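Local coordinates for protein DNA polymerase sliding clamp 2 (Thermococcus kodakarensis, PDB 3LX2) that assembles into a ring-shaped homotrimer through which DNA passes, probably tethering the polymerase catalytic subunit and other proteins to DNA during replication, at residues A[5-8]-A[12-15]; A[15-20]-A[74-79]; A[24-29]-A[114-119]; A[98-103]-A[108-113]; A[147-152]-A[204-209]. All coordinates share one frame; numbering follows the deposited sequence.

Contact 1: residues A[5-8]-A[12-15]; sequences IVFD and EFES
Phe7 and the side chains of Glu12 and Phe13 meet where the first strand turns back through a short loop into the first helix, and the ring of Phe7 makes most of the contact on the strand side. From CB, which leaves the strand in the direction of the helix, the side chain places CG anti to the backbone N (chi1 -171°), and this extends the ring across the gap. On the CD2 side it reaches Phe13, whose own CD2 lies 3.9 Å from CD2 of Phe7. The two rings form an offset edge-to-face pair, the edge of Phe13 turned to the face of Phe7, with centroids 5.8 Å apart and planes at 61°. One atom further on, CE2 of Phe7 has CB of Glu12 at 4.0 Å, lying in the ring plane beyond its edge. The tip, CZ, comes to 3.7 Å from OE1 of Glu12, a loose contact in which ring and carboxylate are turned 49° apart. That oxygen finds its real partner in Arg235, which also forms a salt bridge with Asp8; the shared guanidinium probably offsets the like charges of the two carboxylates. Phe58 adds another ring beside Phe7. The arrangement is a short strand-to-helix connection closed by an aromatic pair, in the N-terminal half of a PCNA fold whose helices line the inside of the ring.

Contact 2: residues A[15-20]-A[74-79]; sequences SLIATL and KRFLKV
Ile17 presses its branched side chain into the angle between Phe76 and Leu77; the side-chain contacts across this helix pair are apolar, with no hydrogen bond between the segments. CG1 of Ile17 is 3.8 Å from CE2 of Phe76, and the terminal CD1 follows it along the same part of the ring. The other branch, CG2, stands anti to the backbone N (chi1 of -63° puts CG1 beside that N instead) and meets CB of Leu77 at 4.0 Å as well as CD2 of Phe76. Ile17 thus crosses Phe76 at about a right angle but runs past Leu77 in the opposite direction. Leu77 reaches one residue further on: its CD1 lies 3.9 Å from the backbone N of Ala18 and 4.2 Å from CB of Ala18, so a small side chain lets a leucine methyl come down onto the helix backbone. These groups are set by two helices running roughly antiparallel, their axes 9.6 Å apart at closest approach with 149° between the N-to-C directions; Ile17 and Leu77 have the nearest CA atoms. In the next shell, Leu73 and Leu80 of helix 73-80 also touch Ile17, and the ring of Phe71 meets Phe76 edge-to-face. Beyond them, helix 10-21 sends Leu16 and Leu20 onto strand 47-54, while Phe76 and Val79 carry helix 73-80 onto strand 108-114, so each helix packs against a different sheet and their mutual contact bridges the two.

Contact 3: residues A[24-29]-A[114-119]; sequences FDEAVF and PLIDAN
OE2 of Glu26 is the polar atom that comes closest to the opposing segment, yet what it meets is a methyl group, CD1 of Ile116. The modelled separation of 3.0 Å between OE2 of Glu26 and CD1 of Ile116 is shorter than such a pair would comfortably take, so its detail is doubtful; OE1 of Glu26 stands 3.5 Å from CD1 of Ile116, and the model supports no more than this general proximity of carboxylate and methyl. Glu26 has CG beside its backbone N and anti to the carbonyl carbon, and then runs out extended, crossing Ile116 at about a right angle. Ile116 meets it with an outstretched branch: CG1 sits between the backbone N and the carbonyl carbon (chi1 73°), and CD1 points onward to the carboxylate. The second touch is looser still, with CG1 of Val28 lying 4.2 Å from the carbonyl oxygen of Ala118. No hydrogen bond joins the two segments directly. Their separation is explained by strand 67-72, which pairs with strand 26-31 and also exchanges a backbone bond with Ile116 through Ala70; the side chains of Val28 and Ile116 both rest on Ala70. The arrangement is that of a connecting loop laid along the edge of a sheet. As in other PCNAs, the chain that follows strand 108-114 forms the interdomain connector between the two halves of a subunit, and here its first residues lie at the surface of the N-terminal half.

Contact 4: residues A[98-103]-A[108-113]; sequences FLEVGL and NTWFKL
Val101 and Phe111 face each other as a hydrogen-bonded antiparallel pair at the middle of this hairpin. N of Val101 donates to O of Phe111 at 2.7 Å, and N of Phe111 returns a bond to O of Val101 of the same length; both are nearly straight, at 172°. Matching pairs of backbone bonds join Leu99 with Leu113 and Leu103 with Thr109, six bonds in all. Between them lie the non-hydrogen-bonded pairs, Glu100 with Lys112 and Gly102 with Trp110, where CA-H groups lean toward carbonyl oxygens; CA of Gly102 is 3.1 Å from O of Thr109.

Gly102 also lies under the indole of Trp110: its CA sits over one ring face, offset toward the rim, 3.5 Å from CE3 of Trp110. The same CE3 has OE2 of Glu100 at 3.8 Å, with carboxylate and ring planes 65° apart. Glu100, extended, rises from this face and leans across toward the neighbouring strand, its CB 4.0 Å from CG of Lys112; its OE1 has a long, weak ion pair with Arg92. On the opposite face the packing is mainly apolar: CG2 of Val101 touches CD1 of Leu113 at 3.8 Å, and CD1 of Leu113 also meets CD2 of Leu99.

The outer edge of strand 108-113 pairs with a strand of the second subunit, where OG1 of Thr109 is hydrogen-bonded to OG1 of Thr177 of that subunit. The chemistry therefore divides three ways: backbone bonds build the hairpin and carry the sheet across the interface, the largely apolar face packs against helix 73-80 through Val101, Phe111 and Leu113, and charged and indole groups occupy the other.

Contact 5: residues A[147-152]-A[204-209]; sequences AAKLVS and YLEDIL
Lys149 and Glu206 join the two helices of the C-terminal half, 138-151 and 202-209, by one salt bridge near the surface; in PCNA rings such helices line the central channel that DNA passes through. NZ of Lys149 lies 3.0 Å from OE1 of Glu206, while OE2 of Glu206 is further from that nitrogen, at 3.6 Å, so the ammonium leans on one oxygen of the carboxylate. The aliphatic end of the lysine comes along with it: CD of Lys149 is 3.6 Å from OE1 of Glu206, and CE is modelled closer still, at a distance too short to carry weight.

The two side chains reach the meeting point differently. Glu206 has CG anti to its backbone N (chi1 154°) and continues extended, whereas Lys149 starts anti as well but then bends along its length, with chi3 at 80°, and crosses the glutamate at about a right angle. Since CA of Lys149 and CA of Glu206 are 8.9 Å apart, the side chains have to bridge the gap between the helices, and little surface is buried. OE2 of Glu206 has a second, long and weak ion pair with Arg210, which probably adds a little to the positive surroundings of the carboxylate.

Deeper down, the helices meet through carbon: Leu209 packs on Leu141 and Val145 of helix 138-151, and Glu206 itself touches Val145. Below them Ala148 and Leu205 both rest on Ile155 of strand 154-159, and Ile208 reaches strand 238-244. Phe111 of the third subunit packs on Ala147, which places helix 138-151 beside a subunit interface.

Overall arrangement
From the N terminus, contact 1 closes the short turn from the first strand into helix 10-21, and contact 2 starts at Ser15, where contact 1 stops, to close a long loop onto helix 73-80. Contact 3 opens before that loop is closed and ends well after it, so the two cross, touching through Arg75 and Pro114. Within the span of contact 3 lies the local hairpin of contact 4, whose apolar face meets helix 73-80 through Val79 and Phe76. Contact 5 follows separately in the C-terminal half, about 35 Å from contact 4 between centres, yet Thr19 of contact 2 packs on backbone oxygens of Asp207 and Ile208, joining the helices of the two halves.

Contact 1: residues A[5-8]-A[12-15]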
# COMPACT_ATOMS: atom_id res chain seq x y z
N ILE A 5 10.87 7.41 32.12
CA ILE A 5 9.87 8.26 31.56
C ILE A 5 8.88 7.39 30.79
O ILE A 5 9.28 6.47 30.06
CB ILE A 5 10.55 9.27 30.58
CG1 ILE A 5 11.23 10.37 31.39
CG2 ILE A 5 9.58 9.87 29.57
CD1 ILE A 5 12.27 11.21 30.57
N VAL A 6 7.60 7.69 30.93
CA VAL A 6 6.57 6.91 30.31
C VAL A 6 5.66 7.84 29.53
O VAL A 6 5.11 8.80 30.12
CB VAL A 6 5.69 6.19 31.35
CG1 VAL A 6 4.69 5.36 30.64
CG2 VAL A 6 6.52 5.30 32.32
N PHE A 7 5.52 7.59 28.23
CA PHE A 7 4.62 8.36 27.40
C PHE A 7 3.49 7.45 26.93
O PHE A 7 3.72 6.32 26.55
CB PHE A 7 5.40 9.02 26.23
CG PHE A 7 4.61 10.04 25.41
CD1 PHE A 7 4.19 11.25 25.97
CD2 PHE A 7 4.30 9.80 24.06
CE1 PHE A 7 3.45 12.23 25.18
CE2 PHE A 7 3.59 10.75 23.26
CZ PHE A 7 3.17 11.97 23.82
N ASP A 8 2.25 7.89 26.95
CA ASP A 8 1.16 6.94 26.68
C ASP A 8 0.85 6.69 25.21
O ASP A 8 -0.14 6.00 24.89
CB ASP A 8 -0.11 7.32 27.42
CG ASP A 8 -0.64 8.63 26.98
OD1 ASP A 8 -0.17 9.11 25.92
OD2 ASP A 8 -1.53 9.16 27.65
N GLU A 12 2.34 8.29 18.53
CA GLU A 12 2.60 9.73 18.52
C GLU A 12 4.08 9.97 18.53
O GLU A 12 4.59 10.63 17.64
CB GLU A 12 1.92 10.46 19.67
CG GLU A 12 0.74 11.27 19.19
CD GLU A 12 -0.14 11.77 20.32
OE1 GLU A 12 0.35 11.95 21.46
OE2 GLU A 12 -1.35 11.98 20.06
N PHE A 13 4.81 9.38 19.47
CA PHE A 13 6.26 9.65 19.55
C PHE A 13 7.05 9.20 18.33
O PHE A 13 8.04 9.83 17.95
CB PHE A 13 6.85 8.95 20.75
CG PHE A 13 7.95 9.68 21.39
CD1 PHE A 13 9.26 9.38 21.10
CD2 PHE A 13 7.69 10.63 22.38
CE1 PHE A 13 10.33 10.02 21.74
CE2 PHE A 13 8.79 11.32 23.04
CZ PHE A 13 10.11 11.00 22.69
N GLU A 14 6.62 8.09 17.72
CA GLU A 14 7.19 7.60 16.45
C GLU A 14 7.21 8.75 15.42
O GLU A 14 8.11 8.87 14.63
CB GLU A 14 6.30 6.48 15.91
CG GLU A 14 6.76 5.80 14.61
CD GLU A 14 6.38 6.59 13.38
OE1 GLU A 14 5.45 7.41 13.48
OE2 GLU A 14 7.03 6.46 12.32
N SER A 15 6.18 9.57 15.47
CA SER A 15 5.91 10.48 14.45
C SER A 15 6.78 11.76 14.58
O SER A 15 7.24 12.35 13.60
CB SER A 15 4.40 10.73 14.44
OG SER A 15 4.23 12.10 14.25

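Contact 2: residues A[15-20]-A[74-79]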
# COMPACT_ATOMS: atom_id res chain seq x y z
N SER A 15 6.18 9.57 15.47
CA SER A 15 5.91 10.48 14.45
C SER A 15 6.78 11.76 14.58
O SER A 15 7.24 12.35 13.60
CB SER A 15 4.40 10.73 14.44
OG SER A 15 4.23 12.10 14.25
N LEU A 16 7.07 12.15 15.81
CA LEU A 16 8.15 13.09 16.07
C LEU A 16 9.50 12.53 15.65
O LEU A 16 10.35 13.24 15.10
CB LEU A 16 8.20 13.33 17.54
CG LEU A 16 9.25 14.33 18.00
CD1 LEU A 16 8.85 15.75 17.59
CD2 LEU A 16 9.38 14.18 19.54
N ILE A 17 9.75 11.27 15.94
CA ILE A 17 11.08 10.77 15.61
C ILE A 17 11.26 10.71 14.10
O ILE A 17 12.39 10.97 13.60
CB ILE A 17 11.42 9.46 16.34
CG1 ILE A 17 11.44 9.69 17.86
CG2 ILE A 17 12.75 8.92 15.96
CD1 ILE A 17 12.27 10.80 18.25
N ALA A 18 10.16 10.40 13.40
CA ALA A 18 10.14 10.29 11.94
C ALA A 18 10.50 11.66 11.32
O ALA A 18 11.25 11.74 10.36
CB ALA A 18 8.76 9.77 11.42
N THR A 19 10.01 12.73 11.89
CA THR A 19 10.37 14.00 11.34
C THR A 19 11.89 14.30 11.55
O THR A 19 12.56 14.76 10.64
CB THR A 19 9.45 15.02 11.91
OG1 THR A 19 8.13 14.52 11.71
CG2 THR A 19 9.59 16.34 11.24
N LEU A 20 12.43 13.93 12.69
CA LEU A 20 13.83 14.22 12.99
C LEU A 20 14.78 13.42 12.13
O LEU A 20 15.78 13.96 11.63
CB LEU A 20 14.15 14.02 14.49
CG LEU A 20 13.25 14.80 15.43
CD1 LEU A 20 13.66 14.67 16.94
CD2 LEU A 20 13.19 16.26 15.02
N LYS A 74 17.89 6.69 13.24
CA LYS A 74 17.32 5.65 12.44
C LYS A 74 17.21 4.36 13.22
O LYS A 74 16.38 3.56 12.88
CB LYS A 74 18.15 5.44 11.16
CG LYS A 74 17.64 4.30 10.30
CD LYS A 74 18.54 3.96 9.08
CE LYS A 74 18.50 5.03 7.99
NZ LYS A 74 19.57 6.03 8.19
N ARG A 75 18.05 4.11 14.22
CA ARG A 75 17.93 2.84 14.97
C ARG A 75 16.67 2.86 15.85
O ARG A 75 15.90 1.89 15.93
CB ARG A 75 19.14 2.64 15.87
CG ARG A 75 20.12 1.57 15.46
CD ARG A 75 21.09 1.38 16.63
NE ARG A 75 21.31 -0.04 16.85
CZ ARG A 75 22.50 -0.64 16.95
NH1 ARG A 75 23.63 0.06 16.89
NH2 ARG A 75 22.53 -1.95 17.15
N PHE A 76 16.48 4.00 16.49
CA PHE A 76 15.42 4.26 17.41
C PHE A 76 14.13 4.29 16.66
O PHE A 76 13.12 3.83 17.15
CB PHE A 76 15.66 5.64 18.00
CG PHE A 76 14.73 6.00 19.11
CD1 PHE A 76 14.29 5.04 20.01
CD2 PHE A 76 14.33 7.32 19.28
CE1 PHE A 76 13.45 5.38 21.07
CE2 PHE A 76 13.46 7.66 20.32
CZ PHE A 76 13.02 6.68 21.23
N LEU A 77 14.16 4.83 15.46
CA LEU A 77 12.95 4.98 14.67
C LEU A 77 12.41 3.62 14.28
O LEU A 77 11.19 3.40 14.34
CB LEU A 77 13.16 5.84 13.41
CG LEU A 77 11.94 5.94 12.48
CD1 LEU A 77 10.74 6.55 13.20
CD2 LEU A 77 12.32 6.76 11.24
N LYS A 78 13.30 2.70 13.92
CA LYS A 78 12.84 1.32 13.61
C LYS A 78 12.11 0.63 14.77
O LYS A 78 11.12 -0.05 14.54
CB LYS A 78 13.97 0.43 13.07
CG LYS A 78 14.47 0.93 11.74
CD LYS A 78 15.69 0.12 11.26
CE LYS A 78 15.86 0.29 9.74
NZ LYS A 78 16.71 -0.83 9.15
N VAL A 79 12.60 0.81 16.00
CA VAL A 79 11.94 0.28 17.16
C VAL A 79 10.58 0.90 17.25
O VAL A 79 9.58 0.18 17.44
CB VAL A 79 12.66 0.64 18.44
CG1 VAL A 79 11.80 0.32 19.62
CG2 VAL A 79 14.03 -0.08 18.53

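Contact 3: residues A[24-29]-A[114-119]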
# COMPACT_ATOMS: atom_id res chain seq x y z
N PHE A 24 18.60 14.50 10.43
CA PHE A 24 19.74 14.19 11.28
C PHE A 24 19.95 12.72 11.44
O PHE A 24 19.00 11.97 11.54
CB PHE A 24 19.57 14.81 12.65
CG PHE A 24 18.94 16.17 12.62
CD1 PHE A 24 19.68 17.28 12.20
CD2 PHE A 24 17.63 16.33 12.97
CE1 PHE A 24 19.09 18.54 12.16
CE2 PHE A 24 17.04 17.56 12.93
CZ PHE A 24 17.76 18.68 12.51
N ASP A 25 21.20 12.31 11.52
CA ASP A 25 21.54 10.91 11.65
C ASP A 25 21.43 10.51 13.12
O ASP A 25 21.12 9.36 13.44
CB ASP A 25 22.96 10.66 11.11
CG ASP A 25 23.15 11.18 9.67
OD1 ASP A 25 22.35 10.84 8.78
OD2 ASP A 25 24.12 11.94 9.41
N GLU A 26 21.68 11.49 14.00
CA GLU A 26 21.81 11.28 15.41
C GLU A 26 21.14 12.43 16.11
O GLU A 26 21.14 13.56 15.60
CB GLU A 26 23.28 11.27 15.84
CG GLU A 26 24.25 10.59 14.83
CD GLU A 26 25.62 10.29 15.44
OE1 GLU A 26 26.22 11.23 16.07
OE2 GLU A 26 26.08 9.11 15.31
N ALA A 27 20.57 12.17 17.29
CA ALA A 27 20.08 13.28 18.07
C ALA A 27 20.54 13.25 19.51
O ALA A 27 20.66 12.21 20.13
CB ALA A 27 18.63 13.32 17.99
N VAL A 28 20.84 14.44 20.01
CA VAL A 28 21.12 14.63 21.41
C VAL A 28 19.90 15.07 22.22
O VAL A 28 19.38 16.16 22.04
CB VAL A 28 22.22 15.70 21.56
CG1 VAL A 28 22.59 15.91 23.06
CG2 VAL A 28 23.46 15.33 20.69
N PHE A 29 19.50 14.25 23.16
CA PHE A 29 18.37 14.61 23.99
C PHE A 29 18.85 15.12 25.33
O PHE A 29 19.44 14.40 26.11
CB PHE A 29 17.44 13.41 24.16
CG PHE A 29 16.34 13.33 23.12
CD1 PHE A 29 16.34 14.17 22.00
CD2 PHE A 29 15.30 12.41 23.26
CE1 PHE A 29 15.34 14.10 21.05
CE2 PHE A 29 14.30 12.34 22.29
CZ PHE A 29 14.33 13.19 21.19
N PRO A 114 22.53 1.22 22.02
CA PRO A 114 23.82 1.76 22.50
C PRO A 114 23.82 3.26 22.38
O PRO A 114 23.38 3.79 21.38
CB PRO A 114 24.83 1.16 21.54
CG PRO A 114 24.05 1.05 20.22
CD PRO A 114 22.61 0.74 20.63
N LEU A 115 24.24 3.93 23.43
CA LEU A 115 24.31 5.37 23.43
C LEU A 115 25.60 5.79 22.78
O LEU A 115 26.54 5.00 22.69
CB LEU A 115 24.30 5.86 24.86
CG LEU A 115 22.94 5.61 25.51
CD1 LEU A 115 23.01 5.89 26.99
CD2 LEU A 115 21.91 6.48 24.80
N ILE A 116 25.66 7.04 22.34
CA ILE A 116 26.89 7.55 21.77
C ILE A 116 27.32 8.89 22.36
O ILE A 116 26.58 9.48 23.15
CB ILE A 116 26.90 7.59 20.21
CG1 ILE A 116 26.01 8.70 19.69
CG2 ILE A 116 26.59 6.18 19.62
CD1 ILE A 116 25.62 8.55 18.26
N ASP A 117 28.52 9.33 21.96
CA ASP A 117 29.09 10.64 22.31
C ASP A 117 28.06 11.76 22.29
O ASP A 117 27.54 12.10 21.23
CB ASP A 117 30.29 10.97 21.38
CG ASP A 117 31.25 12.05 21.99
OD1 ASP A 117 30.91 12.65 23.03
OD2 ASP A 117 32.36 12.30 21.41
N ALA A 118 27.79 12.33 23.46
CA ALA A 118 26.76 13.39 23.63
C ALA A 118 27.26 14.86 23.55
O ALA A 118 26.61 15.78 24.09
CB ALA A 118 25.99 13.14 24.93
N ASN A 119 28.39 15.08 22.85
CA ASN A 119 29.10 16.38 22.68
C ASN A 119 28.48 17.43 21.74
O ASN A 119 29.15 17.92 20.81
CB ASN A 119 30.55 16.12 22.18
CG ASN A 119 31.48 15.66 23.29
OD1 ASN A 119 31.10 15.61 24.47
ND2 ASN A 119 32.72 15.30 22.91

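Contact 4: residues A[98-103]-A[108-113]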
# COMPACT_ATOMS: atom_id res chain seq x y z
N PHE A 98 23.33 2.29 27.81
CA PHE A 98 22.27 1.92 26.87
C PHE A 98 21.00 2.68 27.18
O PHE A 98 20.67 2.93 28.34
CB PHE A 98 21.98 0.42 26.98
CG PHE A 98 22.84 -0.42 26.11
CD1 PHE A 98 22.50 -0.66 24.79
CD2 PHE A 98 24.00 -1.00 26.61
CE1 PHE A 98 23.31 -1.46 23.96
CE2 PHE A 98 24.82 -1.80 25.81
CZ PHE A 98 24.47 -2.03 24.48
N LEU A 99 20.27 3.08 26.15
CA LEU A 99 18.88 3.50 26.40
C LEU A 99 18.03 2.23 26.40
O LEU A 99 18.06 1.43 25.45
CB LEU A 99 18.41 4.45 25.33
CG LEU A 99 16.94 4.84 25.18
CD1 LEU A 99 16.50 5.77 26.27
CD2 LEU A 99 16.78 5.55 23.82
N GLU A 100 17.29 2.03 27.47
CA GLU A 100 16.32 0.98 27.40
C GLU A 100 14.94 1.52 26.88
O GLU A 100 14.42 2.54 27.41
CB GLU A 100 16.24 0.21 28.73
CG GLU A 100 15.15 -0.83 28.77
CD GLU A 100 15.33 -1.81 29.93
OE1 GLU A 100 15.79 -1.37 31.04
OE2 GLU A 100 15.00 -3.02 29.72
N VAL A 101 14.38 0.84 25.86
CA VAL A 101 13.13 1.26 25.23
C VAL A 101 12.08 0.16 25.32
O VAL A 101 12.28 -0.98 24.88
CB VAL A 101 13.32 1.54 23.70
CG1 VAL A 101 12.01 2.09 23.04
CG2 VAL A 101 14.49 2.47 23.46
N GLY A 102 10.94 0.50 25.90
CA GLY A 102 9.92 -0.49 26.05
C GLY A 102 8.67 -0.16 25.30
O GLY A 102 8.29 1.00 25.20
N LEU A 103 8.01 -1.19 24.79
CA LEU A 103 6.73 -1.01 24.07
C LEU A 103 5.71 -1.88 24.78
O LEU A 103 5.82 -3.10 24.77
CB LEU A 103 6.86 -1.41 22.60
CG LEU A 103 7.81 -0.58 21.70
CD1 LEU A 103 7.83 -1.15 20.25
CD2 LEU A 103 7.39 0.86 21.61
N ASN A 108 4.86 -7.07 26.14
CA ASN A 108 5.85 -6.07 26.52
C ASN A 108 7.16 -6.41 25.83
O ASN A 108 7.73 -7.50 26.02
CB ASN A 108 6.03 -5.97 28.08
CG ASN A 108 4.77 -5.43 28.82
OD1 ASN A 108 3.79 -5.02 28.21
ND2 ASN A 108 4.80 -5.45 30.17
N THR A 109 7.62 -5.46 25.02
CA THR A 109 8.84 -5.61 24.22
C THR A 109 9.83 -4.52 24.71
O THR A 109 9.44 -3.33 24.90
CB THR A 109 8.52 -5.46 22.72
OG1 THR A 109 7.75 -6.60 22.27
CG2 THR A 109 9.78 -5.43 21.90
N TRP A 110 11.08 -4.95 24.97
CA TRP A 110 12.09 -4.12 25.64
C TRP A 110 13.37 -4.22 24.88
O TRP A 110 13.98 -5.31 24.79
CB TRP A 110 12.36 -4.54 27.09
CG TRP A 110 11.27 -4.34 28.10
CD1 TRP A 110 10.35 -5.30 28.53
CD2 TRP A 110 10.94 -3.14 28.82
NE1 TRP A 110 9.51 -4.76 29.49
CE2 TRP A 110 9.83 -3.45 29.67
CE3 TRP A 110 11.50 -1.86 28.88
CZ2 TRP A 110 9.27 -2.51 30.54
CZ3 TRP A 110 10.94 -0.93 29.73
CH2 TRP A 110 9.83 -1.26 30.55
N PHE A 111 13.77 -3.10 24.32
CA PHE A 111 14.97 -2.98 23.54
C PHE A 111 16.02 -2.27 24.34
O PHE A 111 15.72 -1.38 25.15
CB PHE A 111 14.71 -2.06 22.35
CG PHE A 111 14.07 -2.73 21.22
CD1 PHE A 111 14.84 -3.45 20.31
CD2 PHE A 111 12.69 -2.68 21.07
CE1 PHE A 111 14.22 -4.11 19.25
CE2 PHE A 111 12.09 -3.34 20.03
CZ PHE A 111 12.86 -4.04 19.12
N LYS A 112 17.26 -2.60 24.04
CA LYS A 112 18.39 -1.79 24.52
C LYS A 112 19.25 -1.27 23.36
O LYS A 112 19.73 -2.06 22.51
CB LYS A 112 19.22 -2.53 25.53
CG LYS A 112 18.64 -2.38 26.90
CD LYS A 112 19.57 -2.85 27.99
CE LYS A 112 19.48 -4.35 28.11
NZ LYS A 112 19.86 -4.78 29.48
N LEU A 113 19.42 0.06 23.34
CA LEU A 113 20.17 0.69 22.25
C LEU A 113 21.42 1.37 22.75
O LEU A 113 21.36 2.06 23.77
CB LEU A 113 19.30 1.71 21.51
CG LEU A 113 17.84 1.43 21.24
CD1 LEU A 113 17.19 2.76 20.81
CD2 LEU A 113 17.59 0.31 20.21

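Contact 5: residues A[147-152]-A[204-209]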
# COMPACT_ATOMS: atom_id res chain seq x y z
N ALA A 147 1.99 20.86 -4.24
CA ALA A 147 1.71 21.45 -5.52
C ALA A 147 2.97 22.17 -6.04
O ALA A 147 3.25 22.17 -7.24
CB ALA A 147 0.53 22.39 -5.41
N ALA A 148 3.72 22.77 -5.14
CA ALA A 148 4.98 23.38 -5.54
C ALA A 148 5.89 22.30 -6.15
O ALA A 148 6.27 22.41 -7.32
CB ALA A 148 5.66 24.11 -4.38
N LYS A 149 6.15 21.23 -5.39
CA LYS A 149 7.06 20.18 -5.82
C LYS A 149 6.91 19.80 -7.29
O LYS A 149 7.90 19.48 -7.94
CB LYS A 149 6.97 18.90 -4.95
CG LYS A 149 7.81 17.72 -5.49
CD LYS A 149 8.57 16.91 -4.43
CE LYS A 149 7.62 15.90 -3.74
NZ LYS A 149 8.27 14.60 -3.56
N LEU A 150 5.69 19.78 -7.80
CA LEU A 150 5.46 19.44 -9.18
C LEU A 150 6.10 20.44 -10.12
O LEU A 150 6.44 20.12 -11.25
CB LEU A 150 3.98 19.39 -9.44
CG LEU A 150 3.33 18.05 -9.75
CD1 LEU A 150 4.02 16.83 -9.13
CD2 LEU A 150 1.87 18.10 -9.35
N VAL A 151 6.26 21.65 -9.65
CA VAL A 151 6.64 22.72 -10.49
C VAL A 151 8.09 23.10 -10.31
O VAL A 151 8.73 23.50 -11.29
CB VAL A 151 5.69 23.87 -10.24
CG1 VAL A 151 6.19 25.19 -10.83
CG2 VAL A 151 4.35 23.48 -10.82
N SER A 152 8.62 22.91 -9.09
CA SER A 152 9.92 23.46 -8.72
C SER A 152 10.49 22.81 -7.49
O SER A 152 9.81 22.09 -6.79
CB SER A 152 9.78 24.94 -8.45
OG SER A 152 11.01 25.50 -8.01
N TYR A 204 12.72 20.11 1.90
CA TYR A 204 12.77 20.39 3.33
C TYR A 204 11.37 20.50 4.05
O TYR A 204 11.12 19.81 5.04
CB TYR A 204 13.72 21.57 3.59
CG TYR A 204 15.19 21.28 3.20
CD1 TYR A 204 16.06 20.63 4.08
CD2 TYR A 204 15.70 21.64 1.94
CE1 TYR A 204 17.40 20.35 3.73
CE2 TYR A 204 17.06 21.34 1.57
CZ TYR A 204 17.89 20.71 2.47
OH TYR A 204 19.22 20.41 2.16
N LEU A 205 10.44 21.29 3.49
CA LEU A 205 9.14 21.54 4.13
C LEU A 205 8.23 20.31 4.17
O LEU A 205 7.49 20.05 5.16
CB LEU A 205 8.41 22.70 3.43
CG LEU A 205 9.14 24.06 3.22
CD1 LEU A 205 8.17 25.13 2.97
CD2 LEU A 205 10.03 24.50 4.37
N GLU A 206 8.29 19.54 3.09
CA GLU A 206 7.49 18.37 2.90
C GLU A 206 7.89 17.31 3.93
O GLU A 206 7.06 16.54 4.39
CB GLU A 206 7.68 17.87 1.46
CG GLU A 206 7.44 16.36 1.25
CD GLU A 206 7.40 15.96 -0.23
OE1 GLU A 206 8.49 16.01 -0.90
OE2 GLU A 206 6.26 15.61 -0.69
N ASP A 207 9.18 17.23 4.23
CA ASP A 207 9.66 16.31 5.25
C ASP A 207 9.30 16.76 6.68
O ASP A 207 9.06 15.93 7.56
CB ASP A 207 11.18 16.10 5.14
CG ASP A 207 11.57 15.07 4.07
OD1 ASP A 207 10.72 14.27 3.63
OD2 ASP A 207 12.76 15.04 3.70
N ILE A 208 9.21 18.07 6.89
CA ILE A 208 8.80 18.62 8.17
C ILE A 208 7.32 18.28 8.43
O ILE A 208 7.00 17.84 9.51
CB ILE A 208 9.04 20.16 8.23
CG1 ILE A 208 10.54 20.48 8.15
CG2 ILE A 208 8.34 20.81 9.46
CD1 ILE A 208 10.92 21.99 8.14
N LEU A 209 6.45 18.50 7.44
CA LEU A 209 4.97 18.41 7.54
C LEU A 209 4.38 17.01 7.40
O LEU A 209 3.20 16.82 7.61
CB LEU A 209 4.31 19.31 6.46
CG LEU A 209 4.66 20.83 6.42
CD1 LEU A 209 4.28 21.54 5.08
CD2 LEU A 209 4.12 21.62 7.67